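Long-range contacts in thermotoga maritima TmcAL (Thermotoga maritima, PDB 5Y0T), which belongs to the HIGH nucleotidyl transferase family of the HUP clan and holds adenosine-5'-rp-alpha-thio-triphosphate in a pocket: residues V114-Y119 against S178-G183; A146-F151 against E160-E165; K358-T363 against E373-P378. All blocks are in the same frame, centred on the assembly; numbering follows the deposited sequence.

Interaction 1 of 3, residues V114-Y119 against S178-G183; sequences VARILY and SALKIG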
ATOM      1  N   VAL A 114     -22.967   8.720  35.090  1.00 24.64           N
ATOM      2  CA  VAL A 114     -22.845   7.624  34.135  1.00 23.73           C
ATOM      3  C   VAL A 114     -21.419   7.090  34.126  1.00 28.00           C
ATOM      4  O   VAL A 114     -21.210   5.872  34.156  1.00 26.87           O
ATOM      5  CB  VAL A 114     -23.251   8.039  32.704  1.00 23.89           C
ATOM      6  CG1 VAL A 114     -22.898   6.945  31.706  1.00 25.86           C
ATOM      7  CG2 VAL A 114     -24.738   8.347  32.647  1.00 24.51           C
ATOM      8  N   ALA A 115     -20.431   7.987  34.118  1.00 26.33           N
ATOM      9  CA  ALA A 115     -19.043   7.520  34.102  1.00 24.29           C
ATOM     10  C   ALA A 115     -18.730   6.657  35.320  1.00 25.94           C
ATOM     11  O   ALA A 115     -18.003   5.671  35.213  1.00 25.54           O
ATOM     12  CB  ALA A 115     -18.073   8.691  34.030  1.00 20.62           C
ATOM     13  N   ARG A 116     -19.293   7.022  36.469  1.00 25.39           N
ATOM     14  CA  ARG A 116     -19.074   6.267  37.710  1.00 28.35           C
ATOM     15  C   ARG A 116     -19.608   4.821  37.615  1.00 27.25           C
ATOM     16  O   ARG A 116     -18.939   3.858  38.017  1.00 27.43           O
ATOM     17  CB  ARG A 116     -19.723   7.012  38.885  1.00 34.24           C
ATOM     18  CG  ARG A 116     -19.742   6.263  40.205  1.00 44.22           C
ATOM     19  CD  ARG A 116     -18.346   6.033  40.750  1.00 53.87           C
ATOM     20  NE  ARG A 116     -17.622   7.273  41.028  1.00 54.77           N
ATOM     21  CZ  ARG A 116     -16.420   7.316  41.598  1.00 49.78           C
ATOM     22  NH1 ARG A 116     -15.817   6.188  41.955  1.00 50.43           N
ATOM     23  NH2 ARG A 116     -15.824   8.481  41.815  1.00 45.51           N
ATOM     24  N   ILE A 117     -20.809   4.667  37.064  1.00 25.38           N
ATOM     25  CA  ILE A 117     -21.381   3.337  36.860  1.00 25.14           C
ATOM     26  C   ILE A 117     -20.508   2.500  35.943  1.00 26.78           C
ATOM     27  O   ILE A 117     -20.206   1.343  36.253  1.00 27.34           O
ATOM     28  CB  ILE A 117     -22.811   3.424  36.290  1.00 28.11           C
ATOM     29  CG1 ILE A 117     -23.723   4.127  37.292  1.00 29.35           C
ATOM     30  CG2 ILE A 117     -23.364   2.026  35.996  1.00 33.14           C
ATOM     31  CD1 ILE A 117     -25.046   4.607  36.693  1.00 32.65           C
ATOM     32  N   LEU A 118     -20.076   3.081  34.826  1.00 28.75           N
ATOM     33  CA  LEU A 118     -19.220   2.358  33.886  1.00 27.25           C
ATOM     34  C   LEU A 118     -17.855   2.027  34.486  1.00 30.40           C
ATOM     35  O   LEU A 118     -17.218   1.040  34.113  1.00 34.63           O
ATOM     36  CB  LEU A 118     -19.020   3.166  32.597  1.00 28.07           C
ATOM     37  CG  LEU A 118     -20.282   3.584  31.837  1.00 30.55           C
ATOM     38  CD1 LEU A 118     -19.905   4.383  30.606  1.00 30.44           C
ATOM     39  CD2 LEU A 118     -21.119   2.360  31.453  1.00 32.13           C
ATOM     40  N   TYR A 119     -17.396   2.874  35.398  1.00 28.77           N
ATOM     41  CA  TYR A 119     -16.136   2.640  36.094  1.00 25.21           C
ATOM     42  C   TYR A 119     -16.274   1.529  37.132  1.00 29.02           C
ATOM     43  O   TYR A 119     -15.465   0.603  37.188  1.00 31.78           O
ATOM     44  CB  TYR A 119     -15.661   3.938  36.760  1.00 22.41           C
ATOM     45  CG  TYR A 119     -14.441   3.792  37.639  1.00 23.68           C
ATOM     46  CD1 TYR A 119     -13.244   3.269  37.139  1.00 23.42           C
ATOM     47  CD2 TYR A 119     -14.474   4.202  38.964  1.00 26.64           C
ATOM     48  CE1 TYR A 119     -12.122   3.138  37.952  1.00 27.58           C
ATOM     49  CE2 TYR A 119     -13.361   4.079  39.781  1.00 33.05           C
ATOM     50  CZ  TYR A 119     -12.191   3.550  39.273  1.00 31.70           C
ATOM     51  OH  TYR A 119     -11.100   3.432  40.102  1.00 36.62           O
ATOM     52  N   SER A 178     -12.221   7.528  31.697  1.00 21.34           N
ATOM     53  CA  SER A 178     -10.766   7.389  31.561  1.00 24.59           C
ATOM     54  C   SER A 178     -10.010   7.974  32.752  1.00 23.97           C
ATOM     55  O   SER A 178      -9.083   7.356  33.279  1.00 20.97           O
ATOM     56  CB  SER A 178     -10.286   8.058  30.268  1.00 24.85           C
ATOM     57  OG  SER A 178     -10.709   7.296  29.144  1.00 21.69           O
ATOM     58  N   ALA A 179     -10.406   9.168  33.183  1.00 19.52           N
ATOM     59  CA  ALA A 179      -9.753   9.784  34.333  1.00 20.51           C
ATOM     60  C   ALA A 179      -9.926   8.915  35.573  1.00 20.52           C
ATOM     61  O   ALA A 179      -8.995   8.762  36.355  1.00 25.93           O
ATOM     62  CB  ALA A 179     -10.312  11.160  34.584  1.00 17.84           C
ATOM     63  N   LEU A 180     -11.125   8.353  35.753  1.00 20.30           N
ATOM     64  CA  LEU A 180     -11.370   7.450  36.881  1.00 22.05           C
ATOM     65  C   LEU A 180     -10.454   6.239  36.777  1.00 22.10           C
ATOM     66  O   LEU A 180      -9.800   5.856  37.754  1.00 21.61           O
ATOM     67  CB  LEU A 180     -12.843   7.004  36.928  1.00 20.72           C
ATOM     68  CG  LEU A 180     -13.829   8.090  37.371  1.00 22.34           C
ATOM     69  CD1 LEU A 180     -15.293   7.611  37.293  1.00 20.95           C
ATOM     70  CD2 LEU A 180     -13.479   8.533  38.782  1.00 25.48           C
ATOM     71  N   LYS A 181     -10.383   5.646  35.589  1.00 23.88           N
ATOM     72  CA  LYS A 181      -9.541   4.458  35.411  1.00 28.48           C
ATOM     73  C   LYS A 181      -8.082   4.713  35.760  1.00 25.23           C
ATOM     74  O   LYS A 181      -7.435   3.867  36.377  1.00 32.49           O
ATOM     75  CB  LYS A 181      -9.623   3.924  33.978  1.00 28.99           C
ATOM     76  CG  LYS A 181     -10.978   3.368  33.602  1.00 41.19           C
ATOM     77  CD  LYS A 181     -10.849   2.334  32.493  1.00 52.90           C
ATOM     78  CE  LYS A 181      -9.815   2.752  31.465  1.00 56.56           C
ATOM     79  NZ  LYS A 181      -9.875   1.910  30.239  1.00 57.01           N
ATOM     80  N   ILE A 182      -7.543   5.855  35.352  1.00 19.08           N
ATOM     81  CA  ILE A 182      -6.135   6.094  35.617  1.00 20.75           C
ATOM     82  C   ILE A 182      -5.896   6.819  36.930  1.00 24.86           C
ATOM     83  O   ILE A 182      -4.760   7.133  37.262  1.00 23.33           O
ATOM     84  CB  ILE A 182      -5.452   6.879  34.455  1.00 23.42           C
ATOM     85  CG1 ILE A 182      -5.964   8.318  34.351  1.00 23.77           C
ATOM     86  CG2 ILE A 182      -5.644   6.127  33.138  1.00 25.87           C
ATOM     87  CD1 ILE A 182      -5.171   9.160  33.309  1.00 20.44           C
ATOM     88  N   GLY A 183      -6.957   7.076  37.689  1.00 25.41           N
ATOM     89  CA  GLY A 183      -6.786   7.687  38.998  1.00 21.25           C
ATOM     90  C   GLY A 183      -6.453   9.166  38.937  1.00 26.36           C
ATOM     91  O   GLY A 183      -5.831   9.703  39.838  1.00 22.61           O
TER
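Ala115 O takes the helical bond from Tyr119 N at 2.9 Å, and from the neighbouring helix Leu180 pushes a methyl toward the same oxygen, with CD1 3.9 Å from Ala115 O. Leu180 carries most of this contact, reaching three residues of helix 108-120. Its CB sits over the centre of the Tyr119 ring, 3.7 Å from the centroid and only 13° off the ring normal, a CH-pi contact made over the face. CD1 continues past the root of the ring to Tyr119 CB at 3.7 Å and to the methyl of Ala115. CD2 takes the other side of the fork and covers one face of the Arg116 guanidinium, 3.8 Å from Arg116 NH2. That group is brought back by bends at chi2 and chi3, although the Arg116 side chain leaves its helix away from the partner; its NH1 then lies at the edge of the Tyr119 ring, in plane, with a long, weak ion pair to Glu120. The Tyr119 ring leans across the last turn of helix 167-182 because its CG is anti to the backbone N (chi1 174°), and CE1 comes within 3.6 Å of Leu180 O. This carbonyl already accepts Gly183 N, where Gly183, with positive phi, forms a Schellman motif with the last turn. The two short helical segments cross at -44°, their axes 9.7 Å apart. Deeper on this helix pair, Val114 and Leu118 lie on Val173, and Ala115 on Ile176. Ile117, on another face of helix 108-120, packs against helix 139-153, while Ser178 and Ile182 turn to helix 79-92, so the contact forms the outer, surface edge of a helical layer in the connection between the parallel strands 98-103 and 187-192.

Interaction 2 of 3, residues A146-F151 against E160-E165; sequences ALMRYF and EVLKLE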
ATOM      1  N   ALA A 146     -28.687  -0.995  28.633  1.00 32.67           N
ATOM      2  CA  ALA A 146     -28.319  -1.525  29.942  1.00 35.42           C
ATOM      3  C   ALA A 146     -28.350  -0.422  30.999  1.00 33.89           C
ATOM      4  O   ALA A 146     -28.815  -0.637  32.128  1.00 35.72           O
ATOM      5  CB  ALA A 146     -26.956  -2.176  29.886  1.00 34.18           C
ATOM      6  N   LEU A 147     -27.865   0.758  30.626  1.00 31.93           N
ATOM      7  CA  LEU A 147     -27.884   1.907  31.529  1.00 30.17           C
ATOM      8  C   LEU A 147     -29.313   2.322  31.831  1.00 32.14           C
ATOM      9  O   LEU A 147     -29.658   2.612  32.982  1.00 36.21           O
ATOM     10  CB  LEU A 147     -27.097   3.077  30.932  1.00 27.05           C
ATOM     11  CG  LEU A 147     -25.577   2.913  30.942  1.00 30.18           C
ATOM     12  CD1 LEU A 147     -24.914   3.990  30.100  1.00 29.21           C
ATOM     13  CD2 LEU A 147     -25.041   2.959  32.363  1.00 30.90           C
ATOM     14  N   MET A 148     -30.155   2.326  30.797  1.00 32.87           N
ATOM     15  CA  MET A 148     -31.564   2.650  30.975  1.00 33.59           C
ATOM     16  C   MET A 148     -32.225   1.698  31.955  1.00 41.15           C
ATOM     17  O   MET A 148     -32.979   2.118  32.832  1.00 40.76           O
ATOM     18  CB  MET A 148     -32.310   2.602  29.639  1.00 38.82           C
ATOM     19  CG  MET A 148     -31.943   3.720  28.691  1.00 36.61           C
ATOM     20  SD  MET A 148     -32.749   3.567  27.086  1.00 47.60           S
ATOM     21  CE  MET A 148     -32.071   5.000  26.267  1.00 72.65           C
ATOM     22  N   ARG A 149     -31.945   0.410  31.795  1.00 43.23           N
ATOM     23  CA  ARG A 149     -32.563  -0.600  32.637  1.00 42.16           C
ATOM     24  C   ARG A 149     -32.031  -0.452  34.056  1.00 41.11           C
ATOM     25  O   ARG A 149     -32.772  -0.624  35.033  1.00 48.39           O
ATOM     26  CB  ARG A 149     -32.309  -2.003  32.078  1.00 40.89           C
ATOM     27  CG  ARG A 149     -33.125  -2.301  30.821  1.00 46.29           C
ATOM     28  CD  ARG A 149     -32.744  -3.623  30.169  1.00 56.53           C
ATOM     29  NE  ARG A 149     -33.139  -4.788  30.959  1.00 67.63           N
ATOM     30  CZ  ARG A 149     -32.749  -6.033  30.695  1.00 73.13           C
ATOM     31  NH1 ARG A 149     -31.943  -6.270  29.669  1.00 74.03           N
ATOM     32  NH2 ARG A 149     -33.153  -7.038  31.460  1.00 74.11           N
ATOM     33  N   TYR A 150     -30.758  -0.092  34.159  1.00 38.42           N
ATOM     34  CA  TYR A 150     -30.134   0.196  35.447  1.00 40.94           C
ATOM     35  C   TYR A 150     -30.794   1.407  36.103  1.00 41.52           C
ATOM     36  O   TYR A 150     -31.163   1.361  37.276  1.00 41.82           O
ATOM     37  CB  TYR A 150     -28.629   0.434  35.276  1.00 38.40           C
ATOM     38  CG  TYR A 150     -27.871   0.512  36.581  1.00 37.26           C
ATOM     39  CD1 TYR A 150     -27.589  -0.637  37.311  1.00 39.15           C
ATOM     40  CD2 TYR A 150     -27.439   1.731  37.086  1.00 37.88           C
ATOM     41  CE1 TYR A 150     -26.899  -0.577  38.508  1.00 40.32           C
ATOM     42  CE2 TYR A 150     -26.746   1.802  38.289  1.00 39.56           C
ATOM     43  CZ  TYR A 150     -26.480   0.643  38.992  1.00 41.99           C
ATOM     44  OH  TYR A 150     -25.802   0.700  40.185  1.00 49.07           O
ATOM     45  N   PHE A 151     -30.951   2.489  35.344  1.00 41.65           N
ATOM     46  CA  PHE A 151     -31.635   3.678  35.856  1.00 44.45           C
ATOM     47  C   PHE A 151     -33.031   3.361  36.382  1.00 43.88           C
ATOM     48  O   PHE A 151     -33.421   3.847  37.443  1.00 48.15           O
ATOM     49  CB  PHE A 151     -31.717   4.754  34.776  1.00 43.59           C
ATOM     50  CG  PHE A 151     -30.546   5.698  34.777  1.00 38.99           C
ATOM     51  CD1 PHE A 151     -29.250   5.213  34.812  1.00 34.51           C
ATOM     52  CD2 PHE A 151     -30.747   7.072  34.748  1.00 39.86           C
ATOM     53  CE1 PHE A 151     -28.164   6.083  34.812  1.00 34.14           C
ATOM     54  CE2 PHE A 151     -29.680   7.950  34.745  1.00 34.77           C
ATOM     55  CZ  PHE A 151     -28.380   7.456  34.776  1.00 39.70           C
ATOM     56  N   GLU A 160     -33.407  10.017  30.745  1.00 39.61           N
ATOM     57  CA  GLU A 160     -32.244  10.884  30.856  1.00 41.91           C
ATOM     58  C   GLU A 160     -31.042  10.269  30.131  1.00 40.04           C
ATOM     59  O   GLU A 160     -30.194  10.984  29.598  1.00 38.21           O
ATOM     60  CB  GLU A 160     -31.905  11.155  32.324  1.00 52.21           C
ATOM     61  CG  GLU A 160     -31.562  12.619  32.600  1.00 65.81           C
ATOM     62  CD  GLU A 160     -30.900  12.841  33.952  1.00 75.15           C
ATOM     63  OE1 GLU A 160     -30.963  11.932  34.811  1.00 78.88           O
ATOM     64  OE2 GLU A 160     -30.308  13.929  34.150  1.00 72.85           O
ATOM     65  N   VAL A 161     -30.993   8.941  30.096  1.00 38.10           N
ATOM     66  CA  VAL A 161     -29.908   8.215  29.432  1.00 38.23           C
ATOM     67  C   VAL A 161     -29.888   8.491  27.923  1.00 36.42           C
ATOM     68  O   VAL A 161     -28.843   8.374  27.275  1.00 36.62           O
ATOM     69  CB  VAL A 161     -30.023   6.687  29.699  1.00 36.37           C
ATOM     70  CG1 VAL A 161     -28.823   5.927  29.130  1.00 38.72           C
ATOM     71  CG2 VAL A 161     -30.143   6.426  31.197  1.00 29.09           C
ATOM     72  N   LEU A 162     -31.033   8.890  27.370  1.00 39.18           N
ATOM     73  CA  LEU A 162     -31.111   9.251  25.953  1.00 39.84           C
ATOM     74  C   LEU A 162     -30.131  10.368  25.564  1.00 39.31           C
ATOM     75  O   LEU A 162     -29.813  10.530  24.384  1.00 38.05           O
ATOM     76  CB  LEU A 162     -32.537   9.665  25.586  1.00 44.58           C
ATOM     77  CG  LEU A 162     -33.566   8.537  25.578  1.00 55.24           C
ATOM     78  CD1 LEU A 162     -34.988   9.097  25.547  1.00 51.90           C
ATOM     79  CD2 LEU A 162     -33.328   7.629  24.384  1.00 62.86           C
ATOM     80  N   LYS A 163     -29.640  11.125  26.544  1.00 34.48           N
ATOM     81  CA  LYS A 163     -28.637  12.159  26.274  1.00 30.00           C
ATOM     82  C   LYS A 163     -27.373  11.558  25.655  1.00 30.48           C
ATOM     83  O   LYS A 163     -26.609  12.242  24.969  1.00 32.52           O
ATOM     84  CB  LYS A 163     -28.280  12.915  27.554  1.00 27.39           C
ATOM     85  CG  LYS A 163     -29.388  13.825  28.100  1.00 34.71           C
ATOM     86  CD  LYS A 163     -28.978  14.370  29.472  1.00 40.62           C
ATOM     87  CE  LYS A 163     -30.152  14.966  30.218  1.00 47.75           C
ATOM     88  NZ  LYS A 163     -29.756  15.283  31.618  1.00 52.42           N
ATOM     89  N   LEU A 164     -27.170  10.266  25.881  1.00 32.99           N
ATOM     90  CA  LEU A 164     -25.965   9.590  25.422  1.00 34.71           C
ATOM     91  C   LEU A 164     -26.093   9.180  23.959  1.00 34.54           C
ATOM     92  O   LEU A 164     -25.247   8.470  23.437  1.00 41.50           O
ATOM     93  CB  LEU A 164     -25.662   8.380  26.309  1.00 36.40           C
ATOM     94  CG  LEU A 164     -25.300   8.749  27.756  1.00 37.62           C
ATOM     95  CD1 LEU A 164     -25.119   7.507  28.623  1.00 40.49           C
ATOM     96  CD2 LEU A 164     -24.043   9.617  27.798  1.00 37.10           C
ATOM     97  N   GLU A 165     -27.167   9.592  23.296  1.00 33.81           N
ATOM     98  CA  GLU A 165     -27.234   9.403  21.849  1.00 33.26           C
ATOM     99  C   GLU A 165     -26.477  10.517  21.126  1.00 36.47           C
ATOM    100  O   GLU A 165     -26.283  10.469  19.912  1.00 38.37           O
ATOM    101  CB  GLU A 165     -28.686   9.347  21.369  1.00 35.27           C
ATOM    102  CG  GLU A 165     -29.485   8.239  22.018  1.00 44.80           C
ATOM    103  CD  GLU A 165     -30.856   8.050  21.396  1.00 54.52           C
ATOM    104  OE1 GLU A 165     -31.298   8.917  20.610  1.00 60.11           O
ATOM    105  OE2 GLU A 165     -31.490   7.022  21.703  1.00 53.56           O
TER
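This is an apolar helix-to-loop contact, in which the loop after helix 139-153, with its 3-10 segment, folds back so that Val161 packs against the side of that helix. The CA atoms of Met148 and Val161 are the closest pair across the two segments. Val161 divides its two methyls between neighbours: CG2 stands over the centre of the Phe151 ring, 3.6 Å from the centroid and 12° off the normal, a CH-pi contact, while CG1 rests against Leu147 CB at 3.8 Å. The branch carbon itself, Val161 CB, meets Met148 CG at 3.7 Å. With its chain extended beyond CG, Met148 carries its CE out to Leu162, crossing that side chain at about a right angle; CE and Leu162 CD2 are 3.5 Å apart, a tight fit. Leu147 and Leu164 meet methyl to methyl, both on Val114 of helix 108-120. Glu160 OE1 lies near the edge of the Phe151 ring, 4.2 Å from CE2, its carboxylate plane turned 68° from the ring. The other oxygen, OE2, forms a salt bridge with Lys163 NZ at 2.9 Å, on its anti side; that lysine makes a second salt bridge to Asp107 and a cation-pi contact with Phe110. Trp156 meets the Phe151 ring edge-to-face. Cohesion across the contact therefore comes from close-fitting methyls and one ring face, while the Glu160 charge is paired with Lys163.

Interaction 3 of 3, residues K358-T363 against E373-P378; sequences KLPIVT and EKTDLP. With EDO (1,2-ethanediol), chain G.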
ATOM      1  N   LYS A 358       4.852  12.805  33.809  1.00 19.07           N
ATOM      2  CA  LYS A 358       4.991  11.374  34.068  1.00 23.76           C
ATOM      3  C   LYS A 358       5.369  10.601  32.811  1.00 25.41           C
ATOM      4  O   LYS A 358       5.499   9.389  32.866  1.00 23.15           O
ATOM      5  CB  LYS A 358       3.685  10.795  34.642  1.00 24.87           C
ATOM      6  CG  LYS A 358       3.031  11.630  35.751  1.00 39.86           C
ATOM      7  CD  LYS A 358       1.576  11.184  35.981  1.00 45.79           C
ATOM      8  CE  LYS A 358       0.828  12.145  36.897  1.00 50.98           C
ATOM      9  NZ  LYS A 358      -0.419  11.523  37.428  1.00 55.17           N
ATOM     10  N   LEU A 359       5.485  11.299  31.680  1.00 23.44           N
ATOM     11  CA  LEU A 359       5.945  10.700  30.424  1.00 23.19           C
ATOM     12  C   LEU A 359       7.071  11.556  29.866  1.00 24.05           C
ATOM     13  O   LEU A 359       7.089  12.760  30.111  1.00 19.73           O
ATOM     14  CB  LEU A 359       4.810  10.607  29.390  1.00 14.42           C
ATOM     15  CG  LEU A 359       3.629   9.665  29.655  1.00 20.52           C
ATOM     16  CD1 LEU A 359       2.556   9.842  28.582  1.00 15.98           C
ATOM     17  CD2 LEU A 359       4.135   8.226  29.686  1.00 22.56           C
ATOM     18  N   PRO A 360       7.998  10.949  29.102  1.00 21.45           N
ATOM     19  CA  PRO A 360       9.085  11.696  28.452  1.00 21.89           C
ATOM     20  C   PRO A 360       8.523  12.750  27.507  1.00 21.25           C
ATOM     21  O   PRO A 360       7.553  12.478  26.804  1.00 24.04           O
ATOM     22  CB  PRO A 360       9.848  10.615  27.667  1.00 21.72           C
ATOM     23  CG  PRO A 360       9.492   9.340  28.335  1.00 26.23           C
ATOM     24  CD  PRO A 360       8.071   9.510  28.797  1.00 21.34           C
ATOM     25  N   ILE A 361       9.116  13.936  27.503  1.00 17.77           N
ATOM     26  CA  ILE A 361       8.655  15.011  26.634  1.00 18.08           C
ATOM     27  C   ILE A 361       9.531  15.065  25.387  1.00 25.19           C
ATOM     28  O   ILE A 361      10.756  15.134  25.486  1.00 22.28           O
ATOM     29  CB  ILE A 361       8.687  16.364  27.378  1.00 19.80           C
ATOM     30  CG1 ILE A 361       7.632  16.364  28.485  1.00 26.25           C
ATOM     31  CG2 ILE A 361       8.455  17.525  26.420  1.00 20.37           C
ATOM     32  CD1 ILE A 361       7.910  17.363  29.590  1.00 24.42           C
ATOM     33  N   VAL A 362       8.901  15.005  24.220  1.00 19.86           N
ATOM     34  CA  VAL A 362       9.613  15.080  22.949  1.00 20.70           C
ATOM     35  C   VAL A 362       9.352  16.444  22.316  1.00 25.47           C
ATOM     36  O   VAL A 362       8.218  16.753  21.975  1.00 21.39           O
ATOM     37  CB  VAL A 362       9.167  13.953  21.975  1.00 21.91           C
ATOM     38  CG1 VAL A 362       9.877  14.083  20.618  1.00 22.92           C
ATOM     39  CG2 VAL A 362       9.415  12.575  22.595  1.00 17.84           C
ATOM     40  N   THR A 363      10.389  17.268  22.206  1.00 23.31           N
ATOM     41  CA  THR A 363      10.310  18.537  21.471  1.00 22.88           C
ATOM     42  C   THR A 363      11.041  18.345  20.149  1.00 27.76           C
ATOM     43  O   THR A 363      10.490  18.538  19.064  1.00 35.70           O
ATOM     44  CB  THR A 363      10.913  19.751  22.254  1.00 31.60           C
ATOM     45  OG1 THR A 363      12.149  19.378  22.871  1.00 30.81           O
ATOM     46  CG2 THR A 363       9.959  20.222  23.335  1.00 30.23           C
ATOM     47  N   GLU A 373      16.252   6.552  25.390  1.00 24.21           N
ATOM     48  CA  GLU A 373      17.388   5.829  25.961  1.00 29.49           C
ATOM     49  C   GLU A 373      17.725   6.356  27.344  1.00 29.00           C
ATOM     50  O   GLU A 373      18.140   5.602  28.228  1.00 26.07           O
ATOM     51  CB  GLU A 373      18.624   5.937  25.051  1.00 41.08           C
ATOM     52  CG  GLU A 373      18.580   5.038  23.817  1.00 58.07           C
ATOM     53  CD  GLU A 373      19.641   5.385  22.767  1.00 70.33           C
ATOM     54  OE1 GLU A 373      19.680   4.706  21.713  1.00 71.34           O
ATOM     55  OE2 GLU A 373      20.429   6.334  22.988  1.00 72.48           O
ATOM     56  N   LYS A 374      17.575   7.660  27.535  1.00 23.49           N
ATOM     57  CA  LYS A 374      18.035   8.247  28.786  1.00 32.00           C
ATOM     58  C   LYS A 374      16.966   8.524  29.849  1.00 29.70           C
ATOM     59  O   LYS A 374      17.307   8.856  30.985  1.00 23.90           O
ATOM     60  CB  LYS A 374      18.803   9.540  28.473  1.00 32.89           C
ATOM     61  CG  LYS A 374      20.078   9.275  27.669  1.00 41.26           C
ATOM     62  CD  LYS A 374      20.914  10.529  27.443  1.00 47.17           C
ATOM     63  CE  LYS A 374      20.305  11.416  26.374  1.00 52.83           C
ATOM     64  NZ  LYS A 374      21.361  12.202  25.682  1.00 53.80           N
ATOM     65  N   THR A 375      15.690   8.341  29.525  1.00 26.70           N
ATOM     66  CA  THR A 375      14.663   8.759  30.478  1.00 25.67           C
ATOM     67  C   THR A 375      14.690   7.904  31.753  1.00 23.15           C
ATOM     68  O   THR A 375      14.981   6.709  31.704  1.00 25.50           O
ATOM     69  CB  THR A 375      13.241   8.740  29.853  1.00 27.45           C
ATOM     70  OG1 THR A 375      12.307   9.264  30.801  1.00 25.71           O
ATOM     71  CG2 THR A 375      12.817   7.327  29.421  1.00 26.79           C
ATOM     72  N   ASP A 376      14.433   8.550  32.892  1.00 24.60           N
ATOM     73  CA  ASP A 376      14.250   7.862  34.178  1.00 25.27           C
ATOM     74  C   ASP A 376      12.861   7.223  34.272  1.00 26.96           C
ATOM     75  O   ASP A 376      12.613   6.394  35.128  1.00 27.68           O
ATOM     76  CB  ASP A 376      14.412   8.833  35.355  1.00 33.23           C
ATOM     77  CG  ASP A 376      15.859   9.204  35.627  1.00 47.47           C
ATOM     78  OD1 ASP A 376      16.768   8.537  35.086  1.00 44.87           O
ATOM     79  OD2 ASP A 376      16.082  10.160  36.404  1.00 53.67           O
ATOM     80  N   LEU A 377      11.950   7.654  33.408  1.00 23.04           N
ATOM     81  CA  LEU A 377      10.551   7.239  33.493  1.00 24.23           C
ATOM     82  C   LEU A 377      10.386   5.825  32.951  1.00 23.03           C
ATOM     83  O   LEU A 377      10.872   5.526  31.873  1.00 21.10           O
ATOM     84  CB  LEU A 377       9.659   8.225  32.720  1.00 23.41           C
ATOM     85  CG  LEU A 377       9.591   9.610  33.381  1.00 27.94           C
ATOM     86  CD1 LEU A 377       8.972  10.656  32.468  1.00 23.64           C
ATOM     87  CD2 LEU A 377       8.805   9.523  34.682  1.00 25.43           C
ATOM     88  N   PRO A 378       9.677   4.958  33.688  1.00 25.70           N
ATOM     89  CA  PRO A 378       9.673   3.536  33.325  1.00 23.33           C
ATOM     90  C   PRO A 378       8.693   3.216  32.206  1.00 24.78           C
ATOM     91  O   PRO A 378       7.755   2.436  32.389  1.00 22.09           O
ATOM     92  CB  PRO A 378       9.260   2.853  34.632  1.00 29.29           C
ATOM     93  CG  PRO A 378       8.362   3.867  35.284  1.00 26.26           C
ATOM     94  CD  PRO A 378       8.973   5.210  34.958  1.00 27.06           C
TER
HETATM   95  C1  EDO G1003       4.171   4.792  30.822  1.00 34.59           C
HETATM   96  O1  EDO G1003       5.128   4.579  31.877  1.00 45.90           O
HETATM   97  C2  EDO G1003       2.838   4.134  31.190  1.00 33.06           C
HETATM   98  O2  EDO G1003       2.820   2.765  30.720  1.00 30.77           O
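A methyl set on the face of a peptide group is the striking feature here: Leu377 CD1 stands almost straight above the carbonyl carbon of the Leu359-Pro360 peptide, 3.3 Å from Leu359 C, a close approach, and 3.5 Å from Pro360 N. The other branch reaches one residue back, CD2 lying 3.8 Å from Lys358 O, so both branches rest on backbone more than on side chains. Pro360 adds its ring: CD touches Leu377 CD1, and CG faces Thr375, 3.7 Å from OG1 and 4.0 Å from CG2. Because OG1 of Thr375 is anti to the backbone N (chi1 -175°), it lies beside the carbonyl carbon, where it receives Leu377 N at 3.1 Å with an N-H...O angle of 161°. This ST turn follows helix 368-374 directly and probably helps to hold the bend that brings Leu377 to segment 358-363. Pro360 and Val362 are bonded through their backbones to strand 337-343, the parallel neighbour of strand 361-362 in the sheet, and Lys358 NZ makes a salt bridge to Asp91. At one margin a 1,2-ethanediol, probably from the crystallisation liquor, touches Leu359 CD2 and makes a weak bond to Pro378 O, with Gln335 as another partner. The contact is thus van der Waals packing of methyls and a proline ring on backbone, with polar order supplied by the ST turn itself.

In the fold
From the N terminus, the chain leaves strand 98-103 and enters helix 108-120, where interaction 1 opens. Helices 123-134 and 139-153 follow; interaction 2 opens on helix 139-153 and closes in the loop that follows it, nested wholly inside the longer loop that interaction 1 closes at the end of helix 167-182. The two contacts touch through Val114 and Ile117, which pack on Leu147, Tyr150, Phe151 and Leu164, so that helices 108-120 and 139-153 and the loop after the latter pack together. Interaction 3 comes in series, near the C-terminal part of the chain, closing a loop around helix 368-374 beside edge strand 361-362. Its centre lies about 27 Å from that of interaction 1 and about 41 Å from that of interaction 2.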